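Local coordinates for alkylpurine DNA glycosylase AlkC (Pseudomonas fluorescens, PDB 5VI0), which excises alkylated purine bases from damaged DNA to start base excision repair, without flipping the lesion out of the double helix, at residues E15-E20 and S89-L94; A82-L87 and K116-F121; N280-L285 and Q327-R332. All blocks are in the same frame, centred on the assembly; numbering follows the deposited sequence.

Contact 1. Residues E15-E20 and S89-L94; sequences EIFNVE and SGFVSL. With P4K (polyethylene glycol), chain G.
The backbone N of V92, a residue whose side chain packs on I16, donates to S89 OG at 2.9 Å in a nearly straight bond (171°). A serine hydroxyl accepting from the backbone N three residues on is an ST motif, and here it opens the turn that joins helix 73-83 to helix 95-103 in the helical, probably HEAT-like, DNA-binding domain. Across from the turn, I16 and F17 come from the short 3-10 turn and loop leading into helix 19-32. CD1 of I16 lies over one face of the F91 ring as a CH-pi contact, 4.0 Å from the centroid and toward the rim. With chi1 of I16 at -66° placing CG1 beside the backbone N, CG2 is the branch anti to it, 3.6 Å from V92 CG2. The F17 ring turns its edge to the carbonyl oxygen of V92, with CZ 3.6 Å from V92 O, and meets F91 obliquely, CE2 to F91 CE1 at 3.8 Å. M58 of helix 54-68 packs against F17, while V54 and M55 of the same helix touch F91. The F91 ring thus stands between I16 and F17 and the bound polyethylene glycol, which runs past its backbone and the CD2/CE2 side of the ring. F91 N makes a weak hydrogen bond of 3.4 Å to ligand O6, and F91 CD2 lies 3.6 Å from ligand C15.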
loop_
_atom_site.group_PDB
_atom_site.type_symbol
_atom_site.label_atom_id
_atom_site.label_comp_id
_atom_site.label_asym_id
_atom_site.label_seq_id
_atom_site.Cartn_x
_atom_site.Cartn_y
_atom_site.Cartn_z
ATOM N N GLU A 15 8.745 21.380 -6.086
ATOM C CA GLU A 15 9.061 22.678 -5.520
ATOM C C GLU A 15 9.362 22.609 -4.035
ATOM O O GLU A 15 9.743 23.631 -3.456
ATOM C CB GLU A 15 7.919 23.649 -5.787
ATOM C CG GLU A 15 7.537 23.754 -7.261
ATOM C CD GLU A 15 8.661 24.264 -8.162
ATOM O OE1 GLU A 15 8.637 23.936 -9.364
ATOM O OE2 GLU A 15 9.555 25.002 -7.687
ATOM N N ILE A 16 9.207 21.444 -3.400
ATOM C CA ILE A 16 9.740 21.290 -2.051
ATOM C C ILE A 16 11.246 21.505 -2.059
ATOM O O ILE A 16 11.791 22.131 -1.150
ATOM C CB ILE A 16 9.370 19.919 -1.463
ATOM C CG1 ILE A 16 7.857 19.832 -1.251
ATOM C CG2 ILE A 16 10.057 19.730 -0.146
ATOM C CD1 ILE A 16 7.323 18.400 -1.056
ATOM N N PHE A 17 11.933 21.016 -3.096
ATOM C CA PHE A 17 13.368 21.264 -3.296
ATOM C C PHE A 17 13.593 22.450 -4.233
ATOM O O PHE A 17 14.153 22.318 -5.323
ATOM C CB PHE A 17 14.052 20.015 -3.836
ATOM C CG PHE A 17 14.052 18.854 -2.878
ATOM C CD1 PHE A 17 15.037 18.737 -1.907
ATOM C CD2 PHE A 17 13.071 17.873 -2.956
ATOM C CE1 PHE A 17 15.039 17.671 -1.040
ATOM C CE2 PHE A 17 13.070 16.801 -2.089
ATOM C CZ PHE A 17 14.054 16.696 -1.129
ATOM N N ASN A 18 13.124 23.626 -3.817
ATOM C CA ASN A 18 13.386 24.815 -4.607
ATOM C C ASN A 18 14.656 25.498 -4.099
ATOM O O ASN A 18 15.323 25.022 -3.176
ATOM C CB ASN A 18 12.188 25.766 -4.593
ATOM C CG ASN A 18 11.814 26.216 -3.197
ATOM O OD1 ASN A 18 12.579 26.053 -2.238
ATOM N ND2 ASN A 18 10.635 26.800 -3.076
ATOM N N VAL A 19 14.995 26.633 -4.705
ATOM C CA VAL A 19 16.238 27.290 -4.343
ATOM C C VAL A 19 16.182 27.775 -2.904
ATOM O O VAL A 19 17.184 27.721 -2.185
ATOM C CB VAL A 19 16.552 28.425 -5.333
ATOM C CG1 VAL A 19 17.790 29.188 -4.889
ATOM C CG2 VAL A 19 16.759 27.848 -6.736
ATOM N N GLU A 20 15.009 28.229 -2.448
ATOM C CA GLU A 20 14.874 28.656 -1.056
ATOM C C GLU A 20 15.296 27.543 -0.119
ATOM O O GLU A 20 16.075 27.757 0.821
ATOM C CB GLU A 20 13.437 29.074 -0.749
ATOM C CG GLU A 20 12.986 30.309 -1.497
ATOM C CD GLU A 20 12.165 29.989 -2.736
ATOM O OE1 GLU A 20 10.962 30.339 -2.745
ATOM O OE2 GLU A 20 12.712 29.393 -3.695
ATOM N N SER A 89 11.642 19.507 7.311
ATOM C CA SER A 89 10.642 18.585 6.796
ATOM C C SER A 89 11.148 17.151 6.677
ATOM O O SER A 89 12.271 16.899 6.230
ATOM C CB SER A 89 10.153 19.080 5.424
ATOM O OG SER A 89 9.951 18.007 4.524
ATOM N N GLY A 90 10.276 16.208 7.016
ATOM C CA GLY A 90 10.595 14.801 6.809
ATOM C C GLY A 90 10.763 14.435 5.345
ATOM O O GLY A 90 11.618 13.619 4.994
ATOM N N PHE A 91 9.951 15.025 4.473
ATOM C CA PHE A 91 10.131 14.803 3.045
ATOM C C PHE A 91 11.504 15.298 2.585
ATOM O O PHE A 91 12.231 14.601 1.868
ATOM C CB PHE A 91 9.011 15.497 2.282
ATOM C CG PHE A 91 8.936 15.121 0.838
ATOM C CD1 PHE A 91 9.695 15.779 -0.104
ATOM C CD2 PHE A 91 8.093 14.117 0.417
ATOM C CE1 PHE A 91 9.610 15.429 -1.442
ATOM C CE2 PHE A 91 8.009 13.772 -0.914
ATOM C CZ PHE A 91 8.761 14.427 -1.842
ATOM N N VAL A 92 11.882 16.500 3.005
ATOM C CA VAL A 92 13.162 17.064 2.590
ATOM C C VAL A 92 14.302 16.142 2.986
ATOM O O VAL A 92 15.263 15.956 2.231
ATOM C CB VAL A 92 13.321 18.466 3.196
ATOM C CG1 VAL A 92 14.698 19.039 2.917
ATOM C CG2 VAL A 92 12.229 19.350 2.647
ATOM N N SER A 93 14.192 15.512 4.147
ATOM C CA SER A 93 15.300 14.746 4.666
ATOM C C SER A 93 15.426 13.370 4.024
ATOM O O SER A 93 16.292 12.597 4.445
ATOM C CB SER A 93 15.180 14.629 6.187
ATOM O OG SER A 93 13.964 14.011 6.530
ATOM N N LEU A 94 14.621 13.047 3.010
ATOM C CA LEU A 94 14.902 11.839 2.239
ATOM C C LEU A 94 16.322 11.820 1.671
ATOM O O LEU A 94 16.839 10.743 1.371
ATOM C CB LEU A 94 13.910 11.668 1.085
ATOM C CG LEU A 94 12.439 11.457 1.453
ATOM C CD1 LEU A 94 11.592 11.352 0.190
ATOM C CD2 LEU A 94 12.252 10.233 2.315
HETATM O O1 P4K G . 4.840 9.392 14.449
HETATM C C1 P4K G . 4.437 9.941 13.211
HETATM C C2 P4K G . 5.228 9.339 12.038
HETATM O O2 P4K G . 5.483 10.324 11.059
HETATM C C3 P4K G . 6.781 10.355 10.506
HETATM C C4 P4K G . 7.262 11.812 10.358
HETATM O O3 P4K G . 8.662 11.949 10.488
HETATM C C5 P4K G . 9.140 12.866 11.457
HETATM C C6 P4K G . 8.422 14.220 11.337
HETATM O O4 P4K G . 9.339 15.253 11.070
HETATM C C7 P4K G . 8.846 16.416 10.438
HETATM C C8 P4K G . 7.869 16.066 9.305
HETATM O O5 P4K G . 7.196 17.240 8.903
HETATM C C9 P4K G . 7.422 17.645 7.576
HETATM C C10 P4K G . 6.440 16.990 6.594
HETATM O O6 P4K G . 6.995 15.924 5.855
HETATM C C11 P4K G . 6.441 14.661 6.163
HETATM C C12 P4K G . 6.584 13.686 4.985
HETATM O O7 P4K G . 7.419 12.627 5.404
HETATM C C13 P4K G . 8.284 12.062 4.442
HETATM C C14 P4K G . 7.699 10.719 3.996
HETATM O O8 P4K G . 8.352 10.210 2.860
HETATM C C15 P4K G . 7.990 10.752 1.620
HETATM C C16 P4K G . 6.546 10.381 1.302
HETATM C C17 P4K G . 4.935 10.938 -0.312
HETATM C C18 P4K G . 4.608 10.359 -1.695
HETATM C C19 P4K G . 3.988 8.191 -2.444
HETATM C C20 P4K G . 2.782 8.001 -3.374
HETATM C C21 P4K G . 0.634 7.469 -2.423
HETATM C C22 P4K G . 0.130 7.925 -1.051
HETATM C C23 P4K G . -1.658 9.433 -0.568
HETATM C C24 P4K G . -2.590 10.038 -1.615
HETATM C C25 P4K G . -1.647 11.941 -2.602
HETATM C C26 P4K G . -1.852 13.448 -2.663
HETATM C C27 P4K G . -0.186 14.667 -1.551
HETATM C C28 P4K G . -0.232 15.915 -0.663
HETATM C C29 P4K G . -2.220 17.087 -0.090
HETATM C C30 P4K G . -3.457 16.966 0.802
HETATM O O10 P4K G . 3.768 9.240 -1.539
HETATM O O11 P4K G . 1.598 8.440 -2.753
HETATM O O12 P4K G . -1.244 8.208 -1.103
HETATM O O13 P4K G . -2.511 11.435 -1.632
HETATM O O14 P4K G . -1.412 13.999 -1.456
HETATM O O15 P4K G . -1.417 15.947 0.090
HETATM O O9 P4K G . 6.287 10.682 -0.039
#

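Contact 2. Residues A82-L87 and K116-F121; sequences ALAPRL and KYFTTF. With P4K (polyethylene glycol), chain G.
The F121 ring lays one face over the methyl group of A84, whose CB sits 3.8 Å from the ring centroid and only 14° off the normal. In the helical, probably HEAT-like, domain this CH-pi contact ties the 3-10 turn 84-86, near the end of helix 73-83, to residues near the end of helix 108-118. With chi1 of F121 at -62°, CG is anti to the carbonyl carbon, which sets the ring against A84 and P85. P85 meets the ring obliquely at CE1, with P85 CA 3.4 Å from F121 CE1, and the pyrrolidine CB adds a further apolar contact to the same carbon. Two more rings close on the A84 methyl: CE2 of Y117 approaches A84 CB to 4.1 Å, and the F118 ring presents its edge, with CD1 at 4.2 Å from A84 CB. Within the aromatic group, F121 CE2 lies over a face of the Y117 ring. T120 OG1 donates to Y117 O at 2.8 Å, while Y117 OH is hydrogen-bonded to Y81 O. The backbone of T120 and F121 borders the polyethylene glycol, both residues belonging to its pocket. The contact therefore joins the ends of helices 73-83 and 108-118, with L96 of helix 95-103 against A84 and F118, helix 19-32 against L83 and R86, and H153 of helix 152-161 against T120.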
loop_
_atom_site.group_PDB
_atom_site.type_symbol
_atom_site.label_atom_id
_atom_site.label_comp_id
_atom_site.label_asym_id
_atom_site.label_seq_id
_atom_site.Cartn_x
_atom_site.Cartn_y
_atom_site.Cartn_z
ATOM N N ALA A 82 24.255 15.481 12.731
ATOM C CA ALA A 82 23.939 16.784 13.293
ATOM C C ALA A 82 22.979 17.560 12.400
ATOM O O ALA A 82 22.168 18.352 12.904
ATOM C CB ALA A 82 25.225 17.581 13.540
ATOM N N LEU A 83 23.039 17.338 11.080
ATOM C CA LEU A 83 22.152 18.065 10.183
ATOM C C LEU A 83 20.704 17.618 10.351
ATOM O O LEU A 83 19.792 18.450 10.343
ATOM C CB LEU A 83 22.610 17.888 8.733
ATOM C CG LEU A 83 21.887 18.748 7.684
ATOM C CD1 LEU A 83 22.029 20.228 7.990
ATOM C CD2 LEU A 83 22.390 18.474 6.274
ATOM N N ALA A 84 20.478 16.312 10.516
ATOM C CA ALA A 84 19.125 15.758 10.460
ATOM C C ALA A 84 18.113 16.524 11.308
ATOM O O ALA A 84 17.092 16.961 10.755
ATOM C CB ALA A 84 19.166 14.272 10.847
ATOM N N PRO A 85 18.326 16.759 12.609
ATOM C CA PRO A 85 17.273 17.413 13.408
ATOM C C PRO A 85 17.013 18.862 13.032
ATOM O O PRO A 85 16.039 19.437 13.536
ATOM C CB PRO A 85 17.793 17.301 14.849
ATOM C CG PRO A 85 19.262 17.180 14.717
ATOM C CD PRO A 85 19.513 16.435 13.428
ATOM N N ARG A 86 17.833 19.459 12.168
ATOM C CA ARG A 86 17.700 20.869 11.834
ATOM C C ARG A 86 16.877 21.118 10.574
ATOM O O ARG A 86 16.470 22.259 10.337
ATOM C CB ARG A 86 19.088 21.498 11.679
ATOM C CG ARG A 86 20.055 21.153 12.808
ATOM C CD ARG A 86 21.387 21.870 12.632
ATOM N NE ARG A 86 21.229 23.325 12.660
ATOM C CZ ARG A 86 21.802 24.136 13.549
ATOM N NH1 ARG A 86 22.593 23.643 14.492
ATOM N NH2 ARG A 86 21.588 25.446 13.484
ATOM N N LEU A 87 16.614 20.089 9.774
ATOM C CA LEU A 87 15.837 20.241 8.554
ATOM C C LEU A 87 14.352 20.393 8.867
ATOM O O LEU A 87 13.814 19.721 9.759
ATOM C CB LEU A 87 16.060 19.033 7.648
ATOM C CG LEU A 87 17.509 18.774 7.273
ATOM C CD1 LEU A 87 17.652 17.384 6.668
ATOM C CD2 LEU A 87 17.987 19.836 6.294
ATOM N N LYS A 116 19.029 3.595 10.344
ATOM C CA LYS A 116 18.219 3.469 11.551
ATOM C C LYS A 116 18.040 4.818 12.240
ATOM O O LYS A 116 16.975 5.106 12.792
ATOM C CB LYS A 116 18.860 2.455 12.497
ATOM C CG LYS A 116 18.116 2.209 13.800
ATOM C CD LYS A 116 19.026 1.470 14.769
ATOM C CE LYS A 116 18.297 0.982 16.008
ATOM N NZ LYS A 116 19.212 0.098 16.822
ATOM N N TYR A 117 19.065 5.661 12.203
ATOM C CA TYR A 117 18.954 6.983 12.802
ATOM C C TYR A 117 18.214 7.961 11.889
ATOM O O TYR A 117 17.338 8.709 12.348
ATOM C CB TYR A 117 20.356 7.483 13.149
ATOM C CG TYR A 117 20.445 8.931 13.561
ATOM C CD1 TYR A 117 20.243 9.313 14.881
ATOM C CD2 TYR A 117 20.763 9.914 12.632
ATOM C CE1 TYR A 117 20.345 10.648 15.264
ATOM C CE2 TYR A 117 20.861 11.248 13.000
ATOM C CZ TYR A 117 20.657 11.607 14.316
ATOM O OH TYR A 117 20.758 12.926 14.678
ATOM N N PHE A 118 18.522 7.950 10.592
ATOM C CA PHE A 118 17.924 8.920 9.686
ATOM C C PHE A 118 16.419 8.710 9.536
ATOM O O PHE A 118 15.668 9.684 9.368
ATOM C CB PHE A 118 18.598 8.846 8.321
ATOM C CG PHE A 118 19.954 9.483 8.273
ATOM C CD1 PHE A 118 20.209 10.654 8.974
ATOM C CD2 PHE A 118 20.980 8.907 7.520
ATOM C CE1 PHE A 118 21.468 11.246 8.926
ATOM C CE2 PHE A 118 22.232 9.490 7.470
ATOM C CZ PHE A 118 22.473 10.666 8.171
ATOM N N THR A 119 15.959 7.451 9.566
ATOM C CA THR A 119 14.550 7.176 9.290
ATOM C C THR A 119 13.620 7.856 10.301
ATOM O O THR A 119 12.470 8.142 9.960
ATOM C CB THR A 119 14.295 5.649 9.238
ATOM O OG1 THR A 119 13.196 5.360 8.361
ATOM C CG2 THR A 119 14.003 5.061 10.625
ATOM N N THR A 120 14.099 8.162 11.517
ATOM C CA THR A 120 13.242 8.817 12.506
ATOM C C THR A 120 12.946 10.270 12.163
ATOM O O THR A 120 12.028 10.848 12.749
ATOM C CB THR A 120 13.858 8.741 13.910
ATOM O OG1 THR A 120 15.102 9.448 13.937
ATOM C CG2 THR A 120 14.112 7.277 14.328
ATOM N N PHE A 121 13.690 10.872 11.235
ATOM C CA PHE A 121 13.467 12.250 10.813
ATOM C C PHE A 121 12.668 12.349 9.521
ATOM O O PHE A 121 12.317 13.454 9.102
ATOM C CB PHE A 121 14.807 12.973 10.648
ATOM C CG PHE A 121 15.602 13.057 11.922
ATOM C CD1 PHE A 121 15.424 14.125 12.795
ATOM C CD2 PHE A 121 16.519 12.063 12.253
ATOM C CE1 PHE A 121 16.148 14.204 13.973
ATOM C CE2 PHE A 121 17.245 12.133 13.430
ATOM C CZ PHE A 121 17.061 13.207 14.295
HETATM O O1 P4K G . 4.840 9.392 14.449
HETATM C C1 P4K G . 4.437 9.941 13.211
HETATM C C2 P4K G . 5.228 9.339 12.038
HETATM O O2 P4K G . 5.483 10.324 11.059
HETATM C C3 P4K G . 6.781 10.355 10.506
HETATM C C4 P4K G . 7.262 11.812 10.358
HETATM O O3 P4K G . 8.662 11.949 10.488
HETATM C C5 P4K G . 9.140 12.866 11.457
HETATM C C6 P4K G . 8.422 14.220 11.337
HETATM O O4 P4K G . 9.339 15.253 11.070
HETATM C C7 P4K G . 8.846 16.416 10.438
HETATM C C8 P4K G . 7.869 16.066 9.305
HETATM O O5 P4K G . 7.196 17.240 8.903
HETATM C C9 P4K G . 7.422 17.645 7.576
HETATM C C10 P4K G . 6.440 16.990 6.594
HETATM O O6 P4K G . 6.995 15.924 5.855
HETATM C C11 P4K G . 6.441 14.661 6.163
HETATM C C12 P4K G . 6.584 13.686 4.985
HETATM O O7 P4K G . 7.419 12.627 5.404
HETATM C C13 P4K G . 8.284 12.062 4.442
HETATM C C14 P4K G . 7.699 10.719 3.996
HETATM O O8 P4K G . 8.352 10.210 2.860
HETATM C C15 P4K G . 7.990 10.752 1.620
HETATM C C16 P4K G . 6.546 10.381 1.302
HETATM C C17 P4K G . 4.935 10.938 -0.312
HETATM C C18 P4K G . 4.608 10.359 -1.695
HETATM C C19 P4K G . 3.988 8.191 -2.444
HETATM C C20 P4K G . 2.782 8.001 -3.374
HETATM C C21 P4K G . 0.634 7.469 -2.423
HETATM C C22 P4K G . 0.130 7.925 -1.051
HETATM C C23 P4K G . -1.658 9.433 -0.568
HETATM C C24 P4K G . -2.590 10.038 -1.615
HETATM C C25 P4K G . -1.647 11.941 -2.602
HETATM C C26 P4K G . -1.852 13.448 -2.663
HETATM C C27 P4K G . -0.186 14.667 -1.551
HETATM C C28 P4K G . -0.232 15.915 -0.663
HETATM C C29 P4K G . -2.220 17.087 -0.090
HETATM C C30 P4K G . -3.457 16.966 0.802
HETATM O O10 P4K G . 3.768 9.240 -1.539
HETATM O O11 P4K G . 1.598 8.440 -2.753
HETATM O O12 P4K G . -1.244 8.208 -1.103
HETATM O O13 P4K G . -2.511 11.435 -1.632
HETATM O O14 P4K G . -1.412 13.999 -1.456
HETATM O O15 P4K G . -1.417 15.947 0.090
HETATM O O9 P4K G . 6.287 10.682 -0.039
#

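Contact 3. Residues N280-L285 and Q327-R332; sequences NLSFTL and QQHIRR
Strands 280-285 and 327-332 run antiparallel, their axes 4.6 Å apart at closest approach and 166° between directions. They form an edge pair of the beta-rich C-terminal domain, consistent with an immunoglobulin-like fold: 327-335 is the outermost strand on this side, and 278-287 also pairs with 261-274. L281 with R332, F283 with I330 and L285 with Q328 are hydrogen-bonded pairs, each joined by two reciprocal backbone bonds; the shorter of the central two, I330 N to F283 O, is 2.8 Å. S282 with R331 and T284 with H329 are the non-hydrogen-bonded pairs between them. On the face carrying F283, the phenyl ring is set with CG between its backbone N and carbonyl carbon (chi1 52°) and lies beside I330. I330 CB stands over the ring face, 4.1 Å from the centroid, and I330 CD1 bridges onward to L285 CD1 at 3.9 Å. V297 of strand 293-304 and V353 of strand 347-355 pack on F283 from across the domain interior. The opposite face is polar. T284 OG1 and H329 ND1 share a 2.8 Å hydrogen bond, the hydroxyl meeting the imidazole at its edge near the ring plane. Next to this pair, T284 CG2 rests against the Q327 amide. On the other side of H329, S282 CB lies over one face of the R331 guanidinium, 4.1 Å from NH2 of R331.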
loop_
_atom_site.group_PDB
_atom_site.type_symbol
_atom_site.label_atom_id
_atom_site.label_comp_id
_atom_site.label_asym_id
_atom_site.label_seq_id
_atom_site.Cartn_x
_atom_site.Cartn_y
_atom_site.Cartn_z
ATOM N N ASN A 280 -30.023 -5.530 -16.052
ATOM C CA ASN A 280 -30.984 -5.630 -14.956
ATOM C C ASN A 280 -30.744 -6.941 -14.232
ATOM O O ASN A 280 -30.835 -8.018 -14.830
ATOM C CB ASN A 280 -32.425 -5.540 -15.463
ATOM C CG ASN A 280 -32.714 -4.213 -16.139
ATOM O OD1 ASN A 280 -33.241 -3.283 -15.515
ATOM N ND2 ASN A 280 -32.347 -4.106 -17.416
ATOM N N LEU A 281 -30.393 -6.834 -12.960
ATOM C CA LEU A 281 -30.244 -7.971 -12.070
ATOM C C LEU A 281 -31.536 -8.156 -11.272
ATOM O O LEU A 281 -32.134 -7.181 -10.805
ATOM C CB LEU A 281 -29.057 -7.744 -11.131
ATOM C CG LEU A 281 -28.904 -8.762 -10.003
ATOM C CD1 LEU A 281 -28.632 -10.154 -10.565
ATOM C CD2 LEU A 281 -27.816 -8.313 -9.047
ATOM N N SER A 282 -31.978 -9.401 -11.129
ATOM C CA SER A 282 -33.135 -9.647 -10.280
ATOM C C SER A 282 -33.136 -11.087 -9.804
ATOM O O SER A 282 -32.599 -11.986 -10.463
ATOM C CB SER A 282 -34.463 -9.328 -10.980
ATOM O OG SER A 282 -34.689 -10.145 -12.107
ATOM N N PHE A 283 -33.769 -11.283 -8.653
ATOM C CA PHE A 283 -33.933 -12.595 -8.047
ATOM C C PHE A 283 -34.939 -12.448 -6.916
ATOM O O PHE A 283 -35.306 -11.341 -6.521
ATOM C CB PHE A 283 -32.604 -13.152 -7.527
ATOM C CG PHE A 283 -31.861 -12.206 -6.612
ATOM C CD1 PHE A 283 -31.060 -11.190 -7.133
ATOM C CD2 PHE A 283 -31.953 -12.333 -5.237
ATOM C CE1 PHE A 283 -30.369 -10.327 -6.304
ATOM C CE2 PHE A 283 -31.267 -11.461 -4.396
ATOM C CZ PHE A 283 -30.470 -10.454 -4.941
ATOM N N THR A 284 -35.381 -13.575 -6.392
ATOM C CA THR A 284 -36.232 -13.553 -5.221
ATOM C C THR A 284 -35.558 -14.344 -4.121
ATOM O O THR A 284 -35.137 -15.486 -4.344
ATOM C CB THR A 284 -37.621 -14.120 -5.519
ATOM O OG1 THR A 284 -38.291 -13.257 -6.448
ATOM C CG2 THR A 284 -38.437 -14.192 -4.229
ATOM N N LEU A 285 -35.455 -13.719 -2.948
ATOM C CA LEU A 285 -35.004 -14.369 -1.727
ATOM C C LEU A 285 -36.188 -14.919 -0.943
ATOM O O LEU A 285 -37.244 -14.278 -0.846
ATOM C CB LEU A 285 -34.226 -13.381 -0.865
ATOM C CG LEU A 285 -32.874 -12.965 -1.431
ATOM C CD1 LEU A 285 -32.141 -12.071 -0.438
ATOM C CD2 LEU A 285 -32.055 -14.203 -1.749
ATOM N N GLN A 327 -40.748 -13.839 1.483
ATOM C CA GLN A 327 -40.015 -13.594 0.251
ATOM C C GLN A 327 -39.799 -12.106 0.051
ATOM O O GLN A 327 -40.567 -11.265 0.532
ATOM C CB GLN A 327 -40.728 -14.188 -0.972
ATOM C CG GLN A 327 -40.626 -15.691 -1.006
ATOM C CD GLN A 327 -41.016 -16.294 -2.336
ATOM O OE1 GLN A 327 -41.654 -15.649 -3.164
ATOM N NE2 GLN A 327 -40.626 -17.549 -2.549
ATOM N N GLN A 328 -38.718 -11.790 -0.650
ATOM C CA GLN A 328 -38.401 -10.416 -1.021
ATOM C C GLN A 328 -37.806 -10.468 -2.420
ATOM O O GLN A 328 -36.698 -10.982 -2.600
ATOM C CB GLN A 328 -37.428 -9.774 -0.024
ATOM C CG GLN A 328 -36.958 -8.385 -0.420
ATOM C CD GLN A 328 -38.124 -7.435 -0.690
ATOM O OE1 GLN A 328 -38.863 -7.073 0.219
ATOM N NE2 GLN A 328 -38.296 -7.044 -1.946
ATOM N N HIS A 329 -38.546 -9.980 -3.408
ATOM C CA HIS A 329 -37.973 -9.830 -4.731
ATOM C C HIS A 329 -37.017 -8.642 -4.757
ATOM O O HIS A 329 -37.300 -7.585 -4.189
ATOM C CB HIS A 329 -39.059 -9.640 -5.789
ATOM C CG HIS A 329 -38.521 -9.685 -7.179
ATOM N ND1 HIS A 329 -37.882 -10.794 -7.686
ATOM C CD2 HIS A 329 -38.463 -8.740 -8.146
ATOM C CE1 HIS A 329 -37.477 -10.541 -8.918
ATOM N NE2 HIS A 329 -37.818 -9.301 -9.223
ATOM N N ILE A 330 -35.879 -8.820 -5.422
ATOM C CA ILE A 330 -34.839 -7.801 -5.488
ATOM C C ILE A 330 -34.492 -7.557 -6.950
ATOM O O ILE A 330 -34.297 -8.510 -7.717
ATOM C CB ILE A 330 -33.592 -8.203 -4.680
ATOM C CG1 ILE A 330 -33.990 -8.382 -3.215
ATOM C CG2 ILE A 330 -32.514 -7.130 -4.797
ATOM C CD1 ILE A 330 -32.860 -8.733 -2.263
ATOM N N ARG A 331 -34.422 -6.278 -7.327
ATOM C CA ARG A 331 -34.187 -5.842 -8.696
ATOM C C ARG A 331 -33.269 -4.622 -8.686
ATOM O O ARG A 331 -33.405 -3.729 -7.846
ATOM C CB ARG A 331 -35.513 -5.517 -9.394
ATOM C CG ARG A 331 -35.378 -4.779 -10.724
ATOM C CD ARG A 331 -36.747 -4.491 -11.342
ATOM N NE ARG A 331 -37.604 -5.672 -11.261
ATOM C CZ ARG A 331 -37.562 -6.688 -12.118
ATOM N NH1 ARG A 331 -38.374 -7.728 -11.955
ATOM N NH2 ARG A 331 -36.704 -6.661 -13.138
ATOM N N ARG A 332 -32.324 -4.590 -9.613
ATOM C CA ARG A 332 -31.380 -3.488 -9.694
ATOM C C ARG A 332 -31.024 -3.307 -11.153
ATOM O O ARG A 332 -30.671 -4.282 -11.824
ATOM C CB ARG A 332 -30.118 -3.764 -8.860
ATOM C CG ARG A 332 -28.901 -2.874 -9.172
ATOM C CD ARG A 332 -29.173 -1.419 -8.766
ATOM N NE ARG A 332 -29.677 -1.335 -7.397
ATOM C CZ ARG A 332 -28.897 -1.223 -6.325
ATOM N NH1 ARG A 332 -27.576 -1.183 -6.472
ATOM N NH2 ARG A 332 -29.434 -1.169 -5.111
#

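How the contacts relate
Contacts 1 and 2 belong to the helical domain, with centres about 14 Å apart, and their segments alternate along the chain: 15-20, 82-87, 89-94, then 116-121. They meet directly, since S93 OG of contact 1 probably hydrogen-bonds to F121 O of contact 2 and S93 CB packs on L87 CD1. Both also line the pocket that holds the polyethylene glycol, so the turns after helices 73-83 and 108-118 both border it. Contact 3 comes later, in the beta domain on the opposite side of the chain's centre, its centre about 56 Å and 60 Å from those of contacts 1 and 2. Its nearest atom is about 5 Å from the bound DNA and that of contact 1 about 7 Å, consistent with both domains lying close to the DNA.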